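Local coordinates for protein FAD-binding oxidoreductase (Gulosibacter chungangensis, PDB 7PBG) that uses a covalently bound FAD to oxidise 4-alkylphenols such as 4-ethylphenol, which it dehydrogenates to 4-vinylphenol, at residues A[425-430]-A[438-443]. Sequence-based numbering, arbitrary orientation.
Sequences IDYLAQ and MHHICL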
ATOM      1  N   ILE A 425     -23.355 -11.006 -27.391  1.00 21.51           N
ATOM      2  CA  ILE A 425     -22.254 -10.066 -27.076  1.00 20.58           C
ATOM      3  C   ILE A 425     -20.936 -10.821 -27.272  1.00 20.13           C
ATOM      4  O   ILE A 425     -20.761 -11.903 -26.721  1.00 21.13           O
ATOM      5  CB  ILE A 425     -22.444  -9.461 -25.670  1.00 22.09           C
ATOM      6  CG1 ILE A 425     -23.799  -8.740 -25.524  1.00 22.40           C
ATOM      7  CG2 ILE A 425     -21.283  -8.546 -25.321  1.00 22.73           C
ATOM      8  CD1 ILE A 425     -24.020  -7.603 -26.503  1.00 27.12           C
ATOM      9  N   ASP A 426     -19.992 -10.187 -27.948  1.00 20.40           N
ATOM     10  CA  ASP A 426     -18.645 -10.768 -28.146  1.00 20.62           C
ATOM     11  C   ASP A 426     -17.846 -10.637 -26.842  1.00 20.23           C
ATOM     12  O   ASP A 426     -17.937  -9.575 -26.184  1.00 20.31           O
ATOM     13  CB  ASP A 426     -17.919 -10.063 -29.295  1.00 19.28           C
ATOM     14  CG  ASP A 426     -18.382 -10.481 -30.682  1.00 21.09           C
ATOM     15  OD1 ASP A 426     -19.233 -11.368 -30.787  1.00 19.89           O
ATOM     16  OD2 ASP A 426     -17.902  -9.892 -31.643  1.00 21.12           O
ATOM     17  N   TYR A 427     -17.075 -11.667 -26.539  1.00 19.60           N
ATOM     18  CA  TYR A 427     -16.362 -11.855 -25.251  1.00 19.58           C
ATOM     19  C   TYR A 427     -14.872 -11.886 -25.468  1.00 18.96           C
ATOM     20  O   TYR A 427     -14.365 -12.863 -25.996  1.00 19.14           O
ATOM     21  CB  TYR A 427     -16.845 -13.163 -24.628  1.00 19.39           C
ATOM     22  CG  TYR A 427     -16.163 -13.608 -23.373  1.00 20.15           C
ATOM     23  CD1 TYR A 427     -15.578 -12.720 -22.466  1.00 18.32           C
ATOM     24  CD2 TYR A 427     -16.176 -14.955 -23.066  1.00 21.77           C
ATOM     25  CE1 TYR A 427     -14.945 -13.166 -21.319  1.00 20.23           C
ATOM     26  CE2 TYR A 427     -15.583 -15.407 -21.910  1.00 20.43           C
ATOM     27  CZ  TYR A 427     -14.993 -14.522 -21.028  1.00 21.87           C
ATOM     28  OH  TYR A 427     -14.449 -15.070 -19.911  1.00 22.02           O
ATOM     29  N   LEU A 428     -14.203 -10.820 -25.068  1.00 18.64           N
ATOM     30  CA  LEU A 428     -12.742 -10.737 -25.053  1.00 18.14           C
ATOM     31  C   LEU A 428     -12.326 -10.999 -23.608  1.00 18.85           C
ATOM     32  O   LEU A 428     -12.889 -10.381 -22.695  1.00 19.31           O
ATOM     33  CB  LEU A 428     -12.300  -9.366 -25.555  1.00 18.95           C
ATOM     34  CG  LEU A 428     -12.386  -9.191 -27.071  1.00 18.71           C
ATOM     35  CD1 LEU A 428     -13.803  -9.348 -27.608  1.00 19.25           C
ATOM     36  CD2 LEU A 428     -11.822  -7.828 -27.431  1.00 19.76           C
ATOM     37  N   ALA A 429     -11.425 -11.941 -23.418  1.00 19.31           N
ATOM     38  CA  ALA A 429     -11.152 -12.468 -22.070  1.00 19.77           C
ATOM     39  C   ALA A 429      -9.675 -12.323 -21.791  1.00 22.48           C
ATOM     40  O   ALA A 429      -8.842 -12.633 -22.681  1.00 21.19           O
ATOM     41  CB  ALA A 429     -11.604 -13.897 -21.941  1.00 21.02           C
ATOM     42  N   GLN A 430      -9.349 -11.858 -20.595  1.00 21.39           N
ATOM     43  CA  GLN A 430      -7.967 -11.971 -20.111  1.00 25.66           C
ATOM     44  C   GLN A 430      -8.039 -12.562 -18.702  1.00 23.44           C
ATOM     45  O   GLN A 430      -8.941 -12.214 -17.934  1.00 29.18           O
ATOM     46  CB  GLN A 430      -7.345 -10.597 -20.283  1.00 27.20           C
ATOM     47  CG  GLN A 430      -5.875 -10.499 -19.925  1.00 31.32           C
ATOM     48  CD  GLN A 430      -5.334  -9.296 -20.649  1.00 34.49           C
ATOM     49  OE1 GLN A 430      -5.120  -9.319 -21.869  1.00 44.29           O
ATOM     50  NE2 GLN A 430      -5.224  -8.201 -19.935  1.00 35.73           N
ATOM     51  N   MET A 438      -6.261 -13.835  -8.548  1.00 22.93           N
ATOM     52  CA  MET A 438      -6.590 -14.050  -9.973  1.00 22.17           C
ATOM     53  C   MET A 438      -7.670 -13.046 -10.366  1.00 22.77           C
ATOM     54  O   MET A 438      -8.699 -12.931  -9.713  1.00 21.26           O
ATOM     55  CB  MET A 438      -7.049 -15.491 -10.248  1.00 21.70           C
ATOM     56  CG  MET A 438      -7.221 -15.816 -11.763  1.00 22.94           C
ATOM     57  SD  MET A 438      -7.538 -17.579 -11.940  1.00 24.81           S
ATOM     58  CE  MET A 438      -9.231 -17.652 -11.341  1.00 24.36           C
ATOM     59  N   HIS A 439      -7.412 -12.333 -11.462  1.00 23.03           N
ATOM     60  CA  HIS A 439      -8.407 -11.527 -12.174  1.00 21.35           C
ATOM     61  C   HIS A 439      -8.928 -12.247 -13.413  1.00 22.32           C
ATOM     62  O   HIS A 439      -8.145 -12.863 -14.184  1.00 21.16           O
ATOM     63  CB  HIS A 439      -7.769 -10.197 -12.605  1.00 22.68           C
ATOM     64  CG  HIS A 439      -7.143  -9.461 -11.487  1.00 23.75           C
ATOM     65  ND1 HIS A 439      -7.813  -8.454 -10.805  1.00 24.95           N
ATOM     66  CD2 HIS A 439      -5.923  -9.562 -10.919  1.00 26.18           C
ATOM     67  CE1 HIS A 439      -7.024  -7.955  -9.873  1.00 24.64           C
ATOM     68  NE2 HIS A 439      -5.865  -8.620  -9.928  1.00 26.11           N
ATOM     69  N   HIS A 440     -10.225 -12.132 -13.598  1.00 21.98           N
ATOM     70  CA  HIS A 440     -10.940 -12.447 -14.847  1.00 21.30           C
ATOM     71  C   HIS A 440     -11.361 -11.122 -15.439  1.00 23.39           C
ATOM     72  O   HIS A 440     -12.176 -10.428 -14.827  1.00 22.99           O
ATOM     73  CB  HIS A 440     -12.086 -13.413 -14.600  1.00 22.48           C
ATOM     74  CG  HIS A 440     -13.005 -13.547 -15.753  1.00 22.28           C
ATOM     75  ND1 HIS A 440     -14.310 -13.922 -15.583  1.00 24.67           N
ATOM     76  CD2 HIS A 440     -12.803 -13.393 -17.083  1.00 23.83           C
ATOM     77  CE1 HIS A 440     -14.910 -13.974 -16.768  1.00 24.88           C
ATOM     78  NE2 HIS A 440     -13.985 -13.672 -17.711  1.00 25.01           N
ATOM     79  N   ILE A 441     -10.781 -10.723 -16.558  1.00 22.87           N
ATOM     80  CA  ILE A 441     -11.237  -9.492 -17.253  1.00 23.73           C
ATOM     81  C   ILE A 441     -12.145  -9.892 -18.426  1.00 21.47           C
ATOM     82  O   ILE A 441     -11.696 -10.563 -19.351  1.00 23.08           O
ATOM     83  CB  ILE A 441     -10.051  -8.663 -17.755  1.00 27.60           C
ATOM     84  CG1 ILE A 441      -8.977  -8.423 -16.675  1.00 33.04           C
ATOM     85  CG2 ILE A 441     -10.597  -7.398 -18.365  1.00 27.82           C
ATOM     86  CD1 ILE A 441      -9.504  -8.015 -15.325  1.00 35.33           C
ATOM     87  N   CYS A 442     -13.427  -9.611 -18.307  1.00 19.83           N
ATOM     88  CA  CYS A 442     -14.442  -9.789 -19.365  1.00 17.70           C
ATOM     89  C   CYS A 442     -14.615  -8.429 -20.009  1.00 17.58           C
ATOM     90  O   CYS A 442     -15.149  -7.492 -19.363  1.00 18.46           O
ATOM     91  CB  CYS A 442     -15.728 -10.340 -18.788  1.00 18.46           C
ATOM     92  SG  CYS A 442     -17.087 -10.304 -19.974  1.00 22.04           S
ATOM     93  N   LEU A 443     -14.058  -8.299 -21.189  1.00 18.68           N
ATOM     94  CA  LEU A 443     -14.190  -7.090 -22.026  1.00 18.55           C
ATOM     95  C   LEU A 443     -15.199  -7.444 -23.096  1.00 18.57           C
ATOM     96  O   LEU A 443     -14.870  -8.129 -24.082  1.00 18.17           O
ATOM     97  CB  LEU A 443     -12.819  -6.764 -22.586  1.00 18.43           C
ATOM     98  CG  LEU A 443     -12.683  -5.433 -23.305  1.00 19.65           C
ATOM     99  CD1 LEU A 443     -11.200  -5.105 -23.472  1.00 20.64           C
ATOM    100  CD2 LEU A 443     -13.393  -5.421 -24.645  1.00 19.87           C
TER
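Leu428 to Gln430 pair with Ile441 to Leu443 in a buried antiparallel beta hairpin (strands 426-433 and 438-447) of the large sheet next to the flavin. Leu428 with Leu443 and Gln430 with Ile441 are hydrogen-bonded pairs, the shortest of the four backbone bonds running from Ile441 N to Gln430 O at 2.7 Å. Ala429 and Cys442 form the non-hydrogen-bonded pair between them, where Ala429 CA adds a C-H...O contact to Ile441 O (3.4 Å). On the face of Tyr427, Ala429, His440 and Cys442, a side-chain bond spans the strands diagonally: Tyr427 OH meets His440 NE2 at 2.6 Å, near the imidazole plane. With CG anti to the backbone N in both (chi1 175° in Tyr427, 168° in His440), the two side chains come at each other from opposite directions and meet rim to rim, ring planes 69° apart. Gln412 holds ND1 of the same imidazole, so both ring nitrogens are engaged. Cys442 SG lies obliquely beside the phenol ring, 3.8 Å from Tyr427 CD1. On the other face Leu428 CB and Leu443 CB touch at 4.0 Å, and Leu443 also reaches the FAD and its covalent partner His395. Helix 406-422 covers the tyrosine face, helix 281-288 packs on the leucines, and strands 277-280 and 393-402 flank the hairpin.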